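PDB 2EKM: adenosine monophosphate-protein transferase from Sulfolobus tokodaii, which is of unknown function but, as a member of the adenosine-specific kinase family, probably acts on adenosine or its nucleotides. Local coordinates for residues Ile8-Pro13 with Val85-Asn90; Arg56-Asp61 with Leu70-Ala75; Gly81-Ile86 with Arg128-Val133; Asn95-Ile100 with Val107-Ala112. All blocks are in the same frame, centred on the assembly; numbering follows the deposited sequence.

Interaction 1. Residues Ile8-Pro13 with Val85-Asn90; sequences IRVEIP and VIYIKN
Tyr87 reaches from its strand to the backbone of Glu11. Its OH donates a hydrogen bond to Glu11 O, at 2.7 Å. The hydroxyl approaches the carbonyl oxygen at 153° to the C=O bond, 17° out of the carbonyl plane. Glu11 O itself lies at the edge of the phenol ring, near the ring plane, with Tyr87 CE1 3.3 Å away. The next neighbour is Val10, whose CG1 comes within 3.5 Å of Tyr87 OH. With CG1 of Val10 anti to the backbone N (chi1 173°), this methyl is the branch that meets the hydroxyl.

The bond joins two antiparallel sheets of the same chain. Strand 4-10 is an outer strand of the three-stranded sheet, where Val10 pairs by backbone bonds with Leu117. Strand 83-89 is the middle strand of the five-stranded sheet, and Tyr87 is paired there with Gly46. Thr74 OG1, from helix 65-78, is probably a second hydrogen-bond partner of Tyr87 OH. Leu70 and Ala71 of that helix pack against Tyr87, as does Val18 of strand 16-22. A phenylalanine in its place would probably leave Glu11 O without this donor and Thr74 without this partner, so that the segment round Glu11 would lose its polar tie to strand 83-89. Glu11 also packs on Leu70, while Ile12 rests on Val18 and Leu117.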
loop_
_atom_site.group_PDB
_atom_site.type_symbol
_atom_site.label_atom_id
_atom_site.label_comp_id
_atom_site.label_asym_id
_atom_site.label_seq_id
_atom_site.Cartn_x
_atom_site.Cartn_y
_atom_site.Cartn_z
ATOM N N ILE A 8 -12.588 2.593 -14.120
ATOM C CA ILE A 8 -13.852 2.671 -13.396
ATOM C C ILE A 8 -14.110 4.020 -12.724
ATOM O O ILE A 8 -13.305 4.482 -11.916
ATOM C CB ILE A 8 -13.918 1.568 -12.304
ATOM C CG1 ILE A 8 -13.702 0.191 -12.940
ATOM C CG2 ILE A 8 -15.255 1.624 -11.571
ATOM C CD1 ILE A 8 -14.705 -0.155 -14.019
ATOM N N ARG A 9 -15.239 4.637 -13.060
ATOM C CA ARG A 9 -15.630 5.914 -12.475
ATOM C C ARG A 9 -16.306 5.667 -11.132
ATOM O O ARG A 9 -17.301 4.947 -11.057
ATOM C CB ARG A 9 -16.597 6.660 -13.402
ATOM C CG ARG A 9 -17.278 7.874 -12.759
ATOM C CD ARG A 9 -16.273 8.919 -12.277
ATOM N NE ARG A 9 -15.511 9.496 -13.383
ATOM C CZ ARG A 9 -14.438 10.269 -13.234
ATOM N NH1 ARG A 9 -13.996 10.566 -12.019
ATOM N NH2 ARG A 9 -13.800 10.733 -14.299
ATOM N N VAL A 10 -15.763 6.265 -10.078
ATOM C CA VAL A 10 -16.314 6.108 -8.736
ATOM C C VAL A 10 -17.199 7.299 -8.380
ATOM O O VAL A 10 -16.739 8.440 -8.382
ATOM C CB VAL A 10 -15.182 5.988 -7.684
ATOM C CG1 VAL A 10 -15.770 5.989 -6.274
ATOM C CG2 VAL A 10 -14.384 4.706 -7.925
ATOM N N GLU A 11 -18.469 7.039 -8.080
ATOM C CA GLU A 11 -19.378 8.123 -7.726
ATOM C C GLU A 11 -19.141 8.579 -6.291
ATOM O O GLU A 11 -19.149 7.775 -5.363
ATOM C CB GLU A 11 -20.844 7.695 -7.893
ATOM C CG GLU A 11 -21.840 8.650 -7.215
ATOM C CD GLU A 11 -23.298 8.275 -7.447
ATOM O OE1 GLU A 11 -23.609 7.068 -7.536
ATOM O OE2 GLU A 11 -24.141 9.192 -7.523
ATOM N N ILE A 12 -18.922 9.877 -6.121
ATOM C CA ILE A 12 -18.702 10.452 -4.801
ATOM C C ILE A 12 -19.654 11.632 -4.643
ATOM O O ILE A 12 -19.333 12.752 -5.026
ATOM C CB ILE A 12 -17.252 10.961 -4.640
ATOM C CG1 ILE A 12 -16.267 9.807 -4.833
ATOM C CG2 ILE A 12 -17.069 11.585 -3.260
ATOM C CD1 ILE A 12 -14.815 10.236 -4.852
ATOM N N PRO A 13 -20.848 11.390 -4.083
ATOM C CA PRO A 13 -21.820 12.469 -3.896
ATOM C C PRO A 13 -21.282 13.552 -2.971
ATOM O O PRO A 13 -20.482 13.277 -2.076
ATOM C CB PRO A 13 -23.028 11.747 -3.303
ATOM C CG PRO A 13 -22.907 10.367 -3.868
ATOM C CD PRO A 13 -21.436 10.091 -3.714
ATOM N N VAL A 85 -14.689 -1.213 0.103
ATOM C CA VAL A 85 -15.052 0.166 -0.178
ATOM C C VAL A 85 -15.798 0.746 1.011
ATOM O O VAL A 85 -16.717 0.120 1.541
ATOM C CB VAL A 85 -15.970 0.266 -1.427
ATOM C CG1 VAL A 85 -16.406 1.716 -1.645
ATOM C CG2 VAL A 85 -15.236 -0.250 -2.655
ATOM N N ILE A 86 -15.388 1.940 1.426
ATOM C CA ILE A 86 -16.021 2.627 2.543
ATOM C C ILE A 86 -16.449 4.030 2.125
ATOM O O ILE A 86 -15.685 4.764 1.498
ATOM C CB ILE A 86 -15.059 2.788 3.749
ATOM C CG1 ILE A 86 -14.630 1.421 4.287
ATOM C CG2 ILE A 86 -15.750 3.579 4.850
ATOM C CD1 ILE A 86 -13.562 1.510 5.375
ATOM N N TYR A 87 -17.683 4.385 2.465
ATOM C CA TYR A 87 -18.213 5.712 2.189
ATOM C C TYR A 87 -18.521 6.303 3.554
ATOM O O TYR A 87 -19.097 5.625 4.404
ATOM C CB TYR A 87 -19.496 5.630 1.357
ATOM C CG TYR A 87 -19.260 5.560 -0.132
ATOM C CD1 TYR A 87 -19.130 6.722 -0.891
ATOM C CD2 TYR A 87 -19.154 4.334 -0.785
ATOM C CE1 TYR A 87 -18.902 6.664 -2.263
ATOM C CE2 TYR A 87 -18.924 4.263 -2.156
ATOM C CZ TYR A 87 -18.800 5.432 -2.887
ATOM O OH TYR A 87 -18.564 5.371 -4.240
ATOM N N ILE A 88 -18.129 7.553 3.774
ATOM C CA ILE A 88 -18.393 8.204 5.052
ATOM C C ILE A 88 -18.935 9.612 4.855
ATOM O O ILE A 88 -18.669 10.258 3.845
ATOM C CB ILE A 88 -17.119 8.294 5.941
ATOM C CG1 ILE A 88 -16.043 9.131 5.243
ATOM C CG2 ILE A 88 -16.608 6.891 6.266
ATOM C CD1 ILE A 88 -14.795 9.360 6.081
ATOM N N LYS A 89 -19.699 10.071 5.837
ATOM C CA LYS A 89 -20.234 11.400 5.833
ATOM C C LYS A 89 -20.304 11.891 7.257
ATOM O O LYS A 89 -20.280 11.124 8.212
ATOM C CB LYS A 89 -21.635 11.322 5.233
ATOM C CG LYS A 89 -22.153 12.674 4.750
ATOM C CD LYS A 89 -23.654 12.622 4.466
ATOM C CE LYS A 89 -24.293 11.344 5.015
ATOM N NZ LYS A 89 -25.725 11.552 5.209
ATOM N N ASN A 90 -20.347 13.207 7.442
ATOM C CA ASN A 90 -20.353 13.796 8.778
ATOM C C ASN A 90 -19.063 13.394 9.498
ATOM O O ASN A 90 -19.045 13.131 10.703
ATOM C CB ASN A 90 -21.585 13.327 9.564
ATOM C CG ASN A 90 -21.864 14.195 10.770
ATOM O OD1 ASN A 90 -21.648 15.404 10.727
ATOM N ND2 ASN A 90 -22.359 13.591 11.848
#

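Interaction 2. Residues Arg56-Asp61 with Leu70-Ala75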
loop_
_atom_site.group_PDB
_atom_site.type_symbol
_atom_site.label_atom_id
_atom_site.label_comp_id
_atom_site.label_asym_id
_atom_site.label_seq_id
_atom_site.Cartn_x
_atom_site.Cartn_y
_atom_site.Cartn_z
ATOM N N ARG A 56 -18.818 -15.749 -3.265
ATOM C CA ARG A 56 -18.339 -14.535 -3.924
ATOM C C ARG A 56 -19.352 -13.396 -3.832
ATOM O O ARG A 56 -19.646 -12.726 -4.824
ATOM C CB ARG A 56 -18.039 -14.842 -5.395
ATOM C CG ARG A 56 -16.944 -15.888 -5.589
ATOM C CD ARG A 56 -17.016 -16.525 -6.971
ATOM N NE ARG A 56 -16.957 -15.540 -8.048
ATOM C CZ ARG A 56 -16.974 -15.852 -9.338
ATOM N NH1 ARG A 56 -17.048 -17.126 -9.708
ATOM N NH2 ARG A 56 -16.910 -14.897 -10.260
ATOM N N LEU A 57 -19.871 -13.172 -2.631
ATOM C CA LEU A 57 -20.865 -12.132 -2.406
ATOM C C LEU A 57 -20.293 -10.836 -1.846
ATOM O O LEU A 57 -19.337 -10.850 -1.067
ATOM C CB LEU A 57 -21.936 -12.643 -1.438
ATOM C CG LEU A 57 -22.766 -13.844 -1.886
ATOM C CD1 LEU A 57 -23.645 -14.337 -0.734
ATOM C CD2 LEU A 57 -23.614 -13.440 -3.081
ATOM N N ILE A 58 -20.882 -9.715 -2.254
ATOM C CA ILE A 58 -20.462 -8.421 -1.734
ATOM C C ILE A 58 -21.000 -8.428 -0.306
ATOM O O ILE A 58 -22.214 -8.475 -0.102
ATOM C CB ILE A 58 -21.129 -7.240 -2.483
ATOM C CG1 ILE A 58 -20.707 -7.221 -3.956
ATOM C CG2 ILE A 58 -20.773 -5.929 -1.795
ATOM C CD1 ILE A 58 -19.254 -6.898 -4.193
ATOM N N ARG A 59 -20.103 -8.404 0.675
ATOM C CA ARG A 59 -20.511 -8.403 2.074
ATOM C C ARG A 59 -20.571 -6.953 2.532
ATOM O O ARG A 59 -19.710 -6.149 2.173
ATOM C CB ARG A 59 -19.510 -9.199 2.907
ATOM C CG ARG A 59 -19.307 -10.617 2.398
ATOM C CD ARG A 59 -20.617 -11.388 2.367
ATOM N NE ARG A 59 -20.413 -12.785 1.994
ATOM C CZ ARG A 59 -21.112 -13.799 2.497
ATOM N NH1 ARG A 59 -22.064 -13.573 3.394
ATOM N NH2 ARG A 59 -20.849 -15.041 2.115
ATOM N N TRP A 60 -21.573 -6.611 3.334
ATOM C CA TRP A 60 -21.714 -5.222 3.741
ATOM C C TRP A 60 -22.321 -4.967 5.107
ATOM O O TRP A 60 -22.954 -5.838 5.705
ATOM C CB TRP A 60 -22.562 -4.489 2.703
ATOM C CG TRP A 60 -23.893 -5.164 2.482
ATOM C CD1 TRP A 60 -24.171 -6.162 1.590
ATOM C CD2 TRP A 60 -25.102 -4.937 3.218
ATOM N NE1 TRP A 60 -25.479 -6.573 1.725
ATOM C CE2 TRP A 60 -26.073 -5.836 2.716
ATOM C CE3 TRP A 60 -25.459 -4.063 4.253
ATOM C CZ2 TRP A 60 -27.381 -5.884 3.213
ATOM C CZ3 TRP A 60 -26.765 -4.111 4.751
ATOM C CH2 TRP A 60 -27.707 -5.018 4.227
ATOM N N ASP A 61 -22.123 -3.740 5.578
ATOM C CA ASP A 61 -22.666 -3.277 6.849
ATOM C C ASP A 61 -22.464 -1.767 6.905
ATOM O O ASP A 61 -21.863 -1.181 6.002
ATOM C CB ASP A 61 -21.965 -3.932 8.039
ATOM C CG ASP A 61 -22.866 -4.015 9.269
ATOM O OD1 ASP A 61 -23.671 -3.086 9.487
ATOM O OD2 ASP A 61 -22.765 -5.006 10.021
ATOM N N LEU A 70 -23.978 2.983 -1.928
ATOM C CA LEU A 70 -22.870 3.534 -2.693
ATOM C C LEU A 70 -21.696 2.558 -2.647
ATOM O O LEU A 70 -21.092 2.254 -3.671
ATOM C CB LEU A 70 -22.449 4.883 -2.109
ATOM C CG LEU A 70 -23.426 6.029 -2.368
ATOM C CD1 LEU A 70 -23.023 7.255 -1.559
ATOM C CD2 LEU A 70 -23.434 6.341 -3.859
ATOM N N ALA A 71 -21.381 2.067 -1.453
ATOM C CA ALA A 71 -20.280 1.120 -1.282
ATOM C C ALA A 71 -20.508 -0.136 -2.117
ATOM O O ALA A 71 -19.592 -0.629 -2.768
ATOM C CB ALA A 71 -20.132 0.747 0.193
ATOM N N GLN A 72 -21.734 -0.653 -2.085
ATOM C CA GLN A 72 -22.084 -1.851 -2.846
ATOM C C GLN A 72 -21.871 -1.628 -4.344
ATOM O O GLN A 72 -21.239 -2.437 -5.025
ATOM C CB GLN A 72 -23.552 -2.225 -2.593
ATOM C CG GLN A 72 -23.846 -2.768 -1.187
ATOM C CD GLN A 72 -25.339 -2.926 -0.916
ATOM O OE1 GLN A 72 -25.744 -3.595 0.036
ATOM N NE2 GLN A 72 -26.160 -2.296 -1.748
ATOM N N GLN A 73 -22.407 -0.523 -4.848
ATOM C CA GLN A 73 -22.294 -0.186 -6.263
ATOM C C GLN A 73 -20.842 -0.059 -6.709
ATOM O O GLN A 73 -20.429 -0.675 -7.690
ATOM C CB GLN A 73 -23.057 1.112 -6.540
ATOM C CG GLN A 73 -24.549 0.983 -6.279
ATOM C CD GLN A 73 -25.238 2.315 -6.049
ATOM O OE1 GLN A 73 -26.426 2.358 -5.742
ATOM N NE2 GLN A 73 -24.495 3.407 -6.191
ATOM N N THR A 74 -20.067 0.738 -5.983
ATOM C CA THR A 74 -18.665 0.929 -6.315
ATOM C C THR A 74 -17.894 -0.392 -6.262
ATOM O O THR A 74 -17.059 -0.660 -7.123
ATOM C CB THR A 74 -18.025 1.975 -5.373
ATOM O OG1 THR A 74 -18.642 3.249 -5.611
ATOM C CG2 THR A 74 -16.523 2.093 -5.618
ATOM N N ALA A 75 -18.186 -1.224 -5.265
ATOM C CA ALA A 75 -17.515 -2.518 -5.133
ATOM C C ALA A 75 -17.821 -3.414 -6.333
ATOM O O ALA A 75 -16.956 -4.148 -6.814
ATOM C CB ALA A 75 -17.956 -3.207 -3.844
#
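Gln72, Ile58 and Trp60 carry most of this contact between strand 57-61 and helix 70-75. The two axes approach to 9.4 Å and run nearly antiparallel, at 156°. Gln72 extends its chain beyond CG until OE1 lies over one face of the Trp60 indole. OE1 sits 3.2 Å above the ring plane, over the five-membered ring. The amide and ring planes are 81° apart, so the amide stands steeply on the indole instead of stacking flat. Trp60 CG occupies the crowded position between backbone N and carbonyl carbon (chi1 55°), which turns this face to the helix.

Ile58 works deeper in. Its CD1 meets Ala75 CB at 3.9 Å, and its CG2 lies 4.4 Å from Gln72 CA. Ile142 of the third subunit packs on both Trp60 and Gln72, and the sheet continues into that subunit through Leu57 and Ile58. With an alanine at Trp60, the Gln72 amide would probably lose its platform and be freer to turn, and a gap would open beside Ile142 of the third subunit. No hydrogen bond crosses: Trp60 NE1 is 3.4 Å from Gln72 OE1, but the angle is poor. Shape, more than directed bonds, therefore holds helix to strand.

Interaction 3. Residues Gly81-Ile86 with Arg128-Val133; sequences GHTFVI and RGVIGV
Water 2 bridges the backbones of Gly81 and Arg128. It donates to Gly81 O at 2.9 Å and to Arg128 O at 2.9 Å. Both of its protons are thus spent on the two carbonyls. Water 1 makes a second bridge beside it, this time as acceptor: Gly81 N donates to it at 3.0 Å and Arg128 N at 3.1 Å. The two backbones do not bond directly here. Gly81 N and Arg128 O stand 3.9 Å apart, and the two waters make the polar link instead.

These bridges link two sheets of the chain. Gly81 leads into strand 83-89, the middle strand of the five-stranded antiparallel sheet. Arg128 starts strand 128-135, an outer strand of the three-stranded one.

Further along, Thr83 and Val130 cross at about a right angle. Val130 CG2 lies 4.0 Å from Thr83 OG1, a plain van der Waals approach. With OG1 beside its own backbone N (chi1 -60°), the Thr83 hydroxyl turns back along the chain to hydrogen-bond Ala80 O. Val130 also packs on Phe110, and Thr83 on Ile20. The Arg128 side chain turns from Gly81 to other partners. Its guanidinium makes salt bridges with Glu123 and Asp6 and a hydrogen bond with Ile78 O, and Thr138 of the third subunit packs against the arginine.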
loop_
_atom_site.group_PDB
_atom_site.type_symbol
_atom_site.label_atom_id
_atom_site.label_comp_id
_atom_site.label_asym_id
_atom_site.label_seq_id
_atom_site.Cartn_x
_atom_site.Cartn_y
_atom_site.Cartn_z
ATOM N N GLY A 81 -11.787 -9.184 -6.611
ATOM C CA GLY A 81 -11.783 -9.934 -5.368
ATOM C C GLY A 81 -10.992 -9.294 -4.239
ATOM O O GLY A 81 -9.909 -8.745 -4.453
ATOM N N HIS A 82 -11.554 -9.364 -3.033
ATOM C CA HIS A 82 -10.954 -8.829 -1.808
ATOM C C HIS A 82 -10.833 -7.304 -1.692
ATOM O O HIS A 82 -10.124 -6.785 -0.822
ATOM C CB HIS A 82 -9.595 -9.496 -1.549
ATOM C CG HIS A 82 -9.705 -10.812 -0.840
ATOM N ND1 HIS A 82 -10.901 -11.291 -0.345
ATOM C CD2 HIS A 82 -8.766 -11.729 -0.503
ATOM C CE1 HIS A 82 -10.692 -12.444 0.267
ATOM N NE2 HIS A 82 -9.405 -12.731 0.185
ATOM N N THR A 83 -11.539 -6.595 -2.561
ATOM C CA THR A 83 -11.544 -5.139 -2.530
ATOM C C THR A 83 -12.590 -4.695 -1.507
ATOM O O THR A 83 -13.658 -5.301 -1.405
ATOM C CB THR A 83 -11.951 -4.543 -3.904
ATOM O OG1 THR A 83 -11.032 -4.977 -4.912
ATOM C CG2 THR A 83 -11.948 -3.020 -3.849
ATOM N N PHE A 84 -12.277 -3.666 -0.726
ATOM C CA PHE A 84 -13.252 -3.153 0.219
ATOM C C PHE A 84 -13.464 -1.679 -0.107
ATOM O O PHE A 84 -12.549 -0.996 -0.577
ATOM C CB PHE A 84 -12.814 -3.378 1.683
ATOM C CG PHE A 84 -11.668 -2.514 2.147
ATOM C CD1 PHE A 84 -11.878 -1.190 2.517
ATOM C CD2 PHE A 84 -10.392 -3.049 2.286
ATOM C CE1 PHE A 84 -10.833 -0.411 3.024
ATOM C CE2 PHE A 84 -9.342 -2.281 2.791
ATOM C CZ PHE A 84 -9.567 -0.957 3.162
ATOM N N VAL A 85 -14.689 -1.213 0.103
ATOM C CA VAL A 85 -15.052 0.166 -0.178
ATOM C C VAL A 85 -15.798 0.746 1.011
ATOM O O VAL A 85 -16.717 0.120 1.541
ATOM C CB VAL A 85 -15.970 0.266 -1.427
ATOM C CG1 VAL A 85 -16.406 1.716 -1.645
ATOM C CG2 VAL A 85 -15.236 -0.250 -2.655
ATOM N N ILE A 86 -15.388 1.940 1.426
ATOM C CA ILE A 86 -16.021 2.627 2.543
ATOM C C ILE A 86 -16.449 4.030 2.125
ATOM O O ILE A 86 -15.685 4.764 1.498
ATOM C CB ILE A 86 -15.059 2.788 3.749
ATOM C CG1 ILE A 86 -14.630 1.421 4.287
ATOM C CG2 ILE A 86 -15.750 3.579 4.850
ATOM C CD1 ILE A 86 -13.562 1.510 5.375
ATOM N N ARG A 128 -10.355 -9.988 -11.784
ATOM C CA ARG A 128 -9.963 -8.583 -11.799
ATOM C C ARG A 128 -9.099 -8.178 -10.606
ATOM O O ARG A 128 -9.262 -8.694 -9.496
ATOM C CB ARG A 128 -11.221 -7.706 -11.855
ATOM C CG ARG A 128 -12.082 -7.945 -13.105
ATOM C CD ARG A 128 -13.529 -7.490 -12.897
ATOM N NE ARG A 128 -13.683 -6.037 -12.826
ATOM C CZ ARG A 128 -13.647 -5.223 -13.880
ATOM N NH1 ARG A 128 -13.459 -5.716 -15.098
ATOM N NH2 ARG A 128 -13.821 -3.916 -13.721
ATOM N N GLY A 129 -8.177 -7.251 -10.853
ATOM C CA GLY A 129 -7.296 -6.764 -9.806
ATOM C C GLY A 129 -7.094 -5.266 -9.947
ATOM O O GLY A 129 -7.026 -4.752 -11.063
ATOM N N VAL A 130 -7.006 -4.562 -8.821
ATOM C CA VAL A 130 -6.815 -3.111 -8.836
ATOM C C VAL A 130 -5.333 -2.783 -9.018
ATOM O O VAL A 130 -4.496 -3.242 -8.247
ATOM C CB VAL A 130 -7.312 -2.471 -7.518
ATOM C CG1 VAL A 130 -7.003 -0.975 -7.511
ATOM C CG2 VAL A 130 -8.815 -2.707 -7.356
ATOM N N ILE A 131 -5.002 -1.997 -10.039
ATOM C CA ILE A 131 -3.602 -1.654 -10.261
ATOM C C ILE A 131 -3.277 -0.211 -9.889
ATOM O O ILE A 131 -2.116 0.196 -9.919
ATOM C CB ILE A 131 -3.180 -1.905 -11.728
ATOM C CG1 ILE A 131 -3.962 -0.993 -12.671
ATOM C CG2 ILE A 131 -3.401 -3.367 -12.085
ATOM C CD1 ILE A 131 -3.435 -1.011 -14.097
ATOM N N GLY A 132 -4.304 0.553 -9.534
ATOM C CA GLY A 132 -4.097 1.937 -9.152
ATOM C C GLY A 132 -5.353 2.775 -9.275
ATOM O O GLY A 132 -6.440 2.256 -9.537
ATOM N N VAL A 133 -5.206 4.079 -9.071
ATOM C CA VAL A 133 -6.326 5.000 -9.174
ATOM C C VAL A 133 -5.862 6.335 -9.744
ATOM O O VAL A 133 -4.674 6.649 -9.723
ATOM C CB VAL A 133 -6.960 5.291 -7.791
ATOM C CG1 VAL A 133 -7.392 3.991 -7.116
ATOM C CG2 VAL A 133 -5.968 6.045 -6.911
HETATM O O HOH W 1 -10.751 -10.992 -8.829
HETATM O O HOH W 2 -8.273 -8.984 -6.797
#

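Interaction 4. Residues Asn95-Ile100 with Val107-Ala112; sequences NVLNRI and VRIFAA
Leu97 points its CB toward strand 108-112, and the methyls at its tip make the contact. CG lies anti to the backbone N (chi1 -152°) and carries the fork across to the strand. CD1 meets Ile109 CD1 at 3.8 Å and also touches Ala112 CB at 4.1 Å. CD2 lies 4.1 Å from Ala112 CB, so the fork faces that small side chain with both methyls. Ile109 comes the other way, with its CG1-CD1 arm extended (chi2 174°). Its CD1 is shared: Ile100 CG2 lies 3.9 Å from it, three residues on from Leu97. No polar bond crosses between the segments. Ile19 of the adjacent strand touches Ile100, Ile109 and Ala112. In the second subunit, Glu104 packs on Leu97 and Val107 on Ile109. Strand 108-113, outermost in this chain's sheet, is irregular, with classic beta bulges at Val107-Arg108 opposite Gln22 and at Phe110-Ala111 opposite Ile20. This is a helix laid on one face of an antiparallel sheet, sealed by an aliphatic layer.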
loop_
_atom_site.group_PDB
_atom_site.type_symbol
_atom_site.label_atom_id
_atom_site.label_comp_id
_atom_site.label_asym_id
_atom_site.label_seq_id
_atom_site.Cartn_x
_atom_site.Cartn_y
_atom_site.Cartn_z
ATOM N N ASN A 95 -10.022 11.208 9.969
ATOM C CA ASN A 95 -10.603 10.795 11.246
ATOM C C ASN A 95 -10.440 9.291 11.457
ATOM O O ASN A 95 -10.276 8.828 12.586
ATOM C CB ASN A 95 -12.111 11.080 11.312
ATOM C CG ASN A 95 -12.451 12.559 11.277
ATOM O OD1 ASN A 95 -11.647 13.422 11.640
ATOM N ND2 ASN A 95 -13.673 12.854 10.865
ATOM N N VAL A 96 -10.488 8.527 10.369
ATOM C CA VAL A 96 -10.429 7.073 10.490
ATOM C C VAL A 96 -9.397 6.321 9.672
ATOM O O VAL A 96 -9.288 5.103 9.796
ATOM C CB VAL A 96 -11.804 6.454 10.154
ATOM C CG1 VAL A 96 -12.865 6.987 11.108
ATOM C CG2 VAL A 96 -12.181 6.778 8.714
ATOM N N LEU A 97 -8.635 7.019 8.843
ATOM C CA LEU A 97 -7.662 6.326 8.012
ATOM C C LEU A 97 -6.690 5.459 8.813
ATOM O O LEU A 97 -6.439 4.309 8.447
ATOM C CB LEU A 97 -6.907 7.326 7.135
ATOM C CG LEU A 97 -6.367 6.786 5.804
ATOM C CD1 LEU A 97 -7.439 5.981 5.066
ATOM C CD2 LEU A 97 -5.901 7.958 4.948
ATOM N N ASN A 98 -6.146 5.984 9.908
ATOM C CA ASN A 98 -5.216 5.182 10.699
ATOM C C ASN A 98 -5.886 3.957 11.333
ATOM O O ASN A 98 -5.260 2.901 11.455
ATOM C CB ASN A 98 -4.519 6.043 11.764
ATOM C CG ASN A 98 -3.397 6.892 11.177
ATOM O OD1 ASN A 98 -2.883 6.592 10.102
ATOM N ND2 ASN A 98 -3.004 7.942 11.887
ATOM N N ARG A 99 -7.148 4.080 11.735
ATOM C CA ARG A 99 -7.854 2.928 12.315
ATOM C C ARG A 99 -7.959 1.828 11.268
ATOM O O ARG A 99 -7.744 0.648 11.557
ATOM C CB ARG A 99 -9.266 3.319 12.771
ATOM C CG ARG A 99 -9.295 4.080 14.076
ATOM C CD ARG A 99 -10.705 4.545 14.428
ATOM N NE ARG A 99 -10.744 5.044 15.798
ATOM C CZ ARG A 99 -11.334 4.415 16.809
ATOM N NH1 ARG A 99 -11.955 3.261 16.610
ATOM N NH2 ARG A 99 -11.265 4.923 18.028
ATOM N N ILE A 100 -8.285 2.229 10.044
ATOM C CA ILE A 100 -8.431 1.292 8.938
ATOM C C ILE A 100 -7.117 0.578 8.616
ATOM O O ILE A 100 -7.102 -0.639 8.403
ATOM C CB ILE A 100 -8.968 2.024 7.681
ATOM C CG1 ILE A 100 -10.386 2.545 7.963
ATOM C CG2 ILE A 100 -8.965 1.084 6.477
ATOM C CD1 ILE A 100 -10.934 3.508 6.905
ATOM N N VAL A 107 -4.920 -5.227 3.928
ATOM C CA VAL A 107 -3.616 -5.416 3.306
ATOM C C VAL A 107 -3.026 -4.066 2.892
ATOM O O VAL A 107 -1.832 -3.803 3.080
ATOM C CB VAL A 107 -3.731 -6.324 2.062
ATOM C CG1 VAL A 107 -2.374 -6.465 1.382
ATOM C CG2 VAL A 107 -4.252 -7.689 2.472
ATOM N N ARG A 108 -3.874 -3.212 2.335
ATOM C CA ARG A 108 -3.450 -1.890 1.896
ATOM C C ARG A 108 -4.655 -1.059 1.492
ATOM O O ARG A 108 -5.765 -1.584 1.359
ATOM C CB ARG A 108 -2.502 -1.999 0.705
ATOM C CG ARG A 108 -3.084 -2.768 -0.466
ATOM C CD ARG A 108 -2.178 -2.665 -1.674
ATOM N NE ARG A 108 -2.531 -3.655 -2.677
ATOM C CZ ARG A 108 -2.043 -3.675 -3.909
ATOM N NH1 ARG A 108 -1.177 -2.748 -4.297
ATOM N NH2 ARG A 108 -2.419 -4.630 -4.749
ATOM N N ILE A 109 -4.423 0.235 1.294
ATOM C CA ILE A 109 -5.474 1.160 0.900
ATOM C C ILE A 109 -5.080 1.803 -0.430
ATOM O O ILE A 109 -3.936 2.228 -0.596
ATOM C CB ILE A 109 -5.657 2.249 1.974
ATOM C CG1 ILE A 109 -5.888 1.582 3.335
ATOM C CG2 ILE A 109 -6.826 3.165 1.611
ATOM C CD1 ILE A 109 -5.948 2.556 4.498
ATOM N N PHE A 110 -6.026 1.863 -1.368
ATOM C CA PHE A 110 -5.775 2.434 -2.688
ATOM C C PHE A 110 -6.060 3.935 -2.777
ATOM O O PHE A 110 -5.378 4.658 -3.508
ATOM C CB PHE A 110 -6.611 1.703 -3.752
ATOM C CG PHE A 110 -6.272 0.233 -3.905
ATOM C CD1 PHE A 110 -4.992 -0.169 -4.270
ATOM C CD2 PHE A 110 -7.247 -0.741 -3.709
ATOM C CE1 PHE A 110 -4.683 -1.530 -4.441
ATOM C CE2 PHE A 110 -6.953 -2.096 -3.876
ATOM C CZ PHE A 110 -5.669 -2.492 -4.243
ATOM N N ALA A 111 -7.063 4.404 -2.042
ATOM C CA ALA A 111 -7.408 5.814 -2.088
ATOM C C ALA A 111 -8.333 6.249 -0.959
ATOM O O ALA A 111 -9.088 5.450 -0.411
ATOM C CB ALA A 111 -8.060 6.142 -3.437
ATOM N N ALA A 112 -8.250 7.531 -0.630
ATOM C CA ALA A 112 -9.080 8.170 0.389
ATOM C C ALA A 112 -9.252 9.566 -0.202
ATOM O O ALA A 112 -8.301 10.350 -0.221
ATOM C CB ALA A 112 -8.342 8.236 1.716
#

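From the N terminus, interaction 1 closes the first long loop, with 71 residues between segments 8-13 and 85-90. It ties the three-stranded sheet to the middle of the five-stranded one. Interaction 2 is nested inside that loop and sets helix 65-78 against strand 57-62. The two touch at the helix. Interaction 3 opens on the same strand, sharing Val85 and Ile86 with interaction 1. Its loop returns through segment 128-133 to the three-stranded sheet. Interaction 4 is nested inside it and joins helix 93-101 to strand 108-113. Interactions 2 and 4 do not touch; their centres are about 17 Å apart.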